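Long-range contact in VipE (Legionella pneumophila subsp. pneumophila str. Philadelphia 1, PDB 4QN8), which is an effector protein of unestablished molecular activity, represented here by its helical N-terminal part: residues R84-S89 with F123-V128. Numbering follows the deposited sequence.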
loop_
_atom_site.group_PDB
_atom_site.type_symbol
_atom_site.label_atom_id
_atom_site.label_comp_id
_atom_site.label_asym_id
_atom_site.label_seq_id
_atom_site.Cartn_x
_atom_site.Cartn_y
_atom_site.Cartn_z
ATOM N N ARG A 84 9.731 -6.173 1.521
ATOM C CA ARG A 84 9.640 -7.091 0.400
ATOM C C ARG A 84 8.844 -6.480 -0.732
ATOM O O ARG A 84 9.213 -6.610 -1.898
ATOM C CB ARG A 84 8.998 -8.408 0.829
ATOM C CG ARG A 84 9.861 -9.233 1.727
ATOM C CD ARG A 84 9.113 -10.480 2.114
ATOM N NE ARG A 84 9.015 -11.431 1.003
ATOM C CZ ARG A 84 8.108 -12.404 0.956
ATOM N NH1 ARG A 84 7.220 -12.527 1.938
ATOM N NH2 ARG A 84 8.076 -13.245 -0.072
HETATM N N MSE A 85 7.749 -5.800 -0.398
HETATM C CA MSE A 85 6.921 -5.205 -1.430
HETATM C C MSE A 85 7.695 -4.143 -2.194
HETATM O O MSE A 85 7.563 -4.028 -3.418
HETATM C CB MSE A 85 5.639 -4.620 -0.828
HETATM C CG MSE A 85 4.704 -5.696 -0.291
HETATM SE SE MSE A 85 3.159 -4.801 0.470
HETATM C CE MSE A 85 2.142 -6.352 1.044
ATOM N N ILE A 86 8.518 -3.387 -1.484
ATOM C CA ILE A 86 9.324 -2.356 -2.136
ATOM C C ILE A 86 10.355 -3.022 -3.062
ATOM O O ILE A 86 10.552 -2.578 -4.198
ATOM C CB ILE A 86 9.970 -1.392 -1.100
ATOM C CG1 ILE A 86 8.887 -0.455 -0.539
ATOM C CG2 ILE A 86 11.103 -0.586 -1.718
ATOM C CD1 ILE A 86 9.151 0.103 0.854
ATOM N N GLU A 87 10.986 -4.101 -2.602
ATOM C CA GLU A 87 11.975 -4.811 -3.437
ATOM C C GLU A 87 11.359 -5.441 -4.679
ATOM O O GLU A 87 11.992 -5.474 -5.742
ATOM C CB GLU A 87 12.657 -5.932 -2.650
ATOM C CG GLU A 87 13.758 -5.525 -1.707
ATOM C CD GLU A 87 14.177 -6.689 -0.833
ATOM O OE1 GLU A 87 13.277 -7.446 -0.396
ATOM O OE2 GLU A 87 15.390 -6.857 -0.592
ATOM N N LEU A 88 10.138 -5.957 -4.539
ATOM C CA LEU A 88 9.520 -6.787 -5.583
ATOM C C LEU A 88 8.517 -6.079 -6.479
ATOM O O LEU A 88 8.064 -6.667 -7.459
ATOM C CB LEU A 88 8.819 -7.986 -4.962
ATOM C CG LEU A 88 9.750 -8.945 -4.230
ATOM C CD1 LEU A 88 8.918 -10.016 -3.525
ATOM C CD2 LEU A 88 10.783 -9.586 -5.171
ATOM N N SER A 89 8.156 -4.848 -6.122
ATOM C CA SER A 89 7.197 -4.047 -6.891
ATOM C C SER A 89 7.642 -3.952 -8.346
ATOM O O SER A 89 8.837 -3.818 -8.615
ATOM C CB SER A 89 7.082 -2.640 -6.306
ATOM O OG SER A 89 6.368 -2.659 -5.092
ATOM N N PHE A 123 13.263 4.313 3.676
ATOM C CA PHE A 123 13.776 5.370 2.801
ATOM C C PHE A 123 15.258 5.221 2.528
ATOM O O PHE A 123 15.810 5.940 1.701
ATOM C CB PHE A 123 13.448 6.751 3.374
ATOM C CG PHE A 123 11.973 6.990 3.502
ATOM C CD1 PHE A 123 11.233 7.444 2.421
ATOM C CD2 PHE A 123 11.311 6.699 4.679
ATOM C CE1 PHE A 123 9.864 7.640 2.528
ATOM C CE2 PHE A 123 9.941 6.893 4.791
ATOM C CZ PHE A 123 9.218 7.357 3.717
ATOM N N ASN A 124 15.889 4.281 3.226
ATOM C CA ASN A 124 17.283 3.920 2.993
ATOM C C ASN A 124 17.456 2.753 2.021
ATOM O O ASN A 124 18.582 2.402 1.655
ATOM C CB ASN A 124 17.965 3.574 4.320
ATOM C CG ASN A 124 18.171 4.784 5.199
ATOM O OD1 ASN A 124 18.329 5.904 4.705
ATOM N ND2 ASN A 124 18.176 4.569 6.514
ATOM N N SER A 125 16.342 2.159 1.605
ATOM C CA SER A 125 16.370 0.940 0.809
ATOM C C SER A 125 16.891 1.245 -0.593
ATOM O O SER A 125 16.759 2.381 -1.076
ATOM C CB SER A 125 14.964 0.335 0.727
ATOM O OG SER A 125 14.095 1.217 0.024
ATOM N N THR A 126 17.480 0.240 -1.240
ATOM C CA THR A 126 18.041 0.415 -2.582
ATOM C C THR A 126 16.990 0.957 -3.550
ATOM O O THR A 126 17.266 1.856 -4.344
ATOM C CB THR A 126 18.611 -0.912 -3.130
ATOM O OG1 THR A 126 19.663 -1.379 -2.267
ATOM C CG2 THR A 126 19.175 -0.721 -4.535
ATOM N N ARG A 127 15.776 0.422 -3.479
ATOM C CA ARG A 127 14.754 0.820 -4.445
ATOM C C ARG A 127 14.320 2.271 -4.218
ATOM O O ARG A 127 14.198 3.043 -5.175
ATOM C CB ARG A 127 13.544 -0.116 -4.380
ATOM C CG ARG A 127 12.465 0.169 -5.425
ATOM C CD ARG A 127 12.879 -0.369 -6.777
ATOM N NE ARG A 127 11.845 -0.194 -7.802
ATOM C CZ ARG A 127 10.826 -1.033 -7.997
ATOM N NH1 ARG A 127 10.684 -2.099 -7.225
ATOM N NH2 ARG A 127 9.937 -0.795 -8.958
ATOM N N VAL A 128 14.105 2.662 -2.965
ATOM C CA VAL A 128 13.642 4.029 -2.715
ATOM C C VAL A 128 14.758 5.010 -3.034
ATOM O O VAL A 128 14.517 6.072 -3.608
ATOM C CB VAL A 128 13.139 4.220 -1.273
ATOM C CG1 VAL A 128 12.902 5.705 -0.957
ATOM C CG2 VAL A 128 11.867 3.407 -1.042
#
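R127 reaches from the first turn of helix 126-131 to the C-terminal end of helix 75-88, where its guanidinium group takes hold of the carbonyl oxygen of S89. NH1 of R127 makes the main hydrogen bond to S89 O, 2.9 Å long with an N-H...O angle of 149°. NH2 adds a weak one of 3.2 Å to S89 O. The shared oxygen thus lies at the edge of the guanidinium, 16° out of its plane. NH1 also comes within 3.1 Å of I86 O, a carbonyl of the last helical turn, so the positive group sits where the helix dipole would probably favour it. A salt bridge from NE to E131 and a cation-pi contact with F97 probably restrain its rotation further. CG of R127 is anti to the backbone N (chi1 -176°) and the chain bends at chi2, which carries the aliphatic part past I86 before the head turns to S89.

The tight apolar packing lies beneath this arm. I86 CG2 presses against R127 CB at 3.6 Å, and the same methyl meets V128 CG2 at 4.1 Å. V128 continues inward onto I138 and L141 of helix 135-154, while I86 also touches M98 and H122. Toward solvent the contact loosens: the CA-CB bond of exposed E87 points away from segment 123-128, and its side chain comes no closer than 6.0 Å to that segment, although the CA atoms of E87 and R127 are only 6.4 Å apart. Beside I86, S125 OG accepts a weak bond from V128 N and is also hydrogen-bonded to H122 O. In this all-helical domain, an arginine in the first turn of a serine N-capped helix thus hydrogen-bonds the carbonyl just past the C-terminal end of another helix.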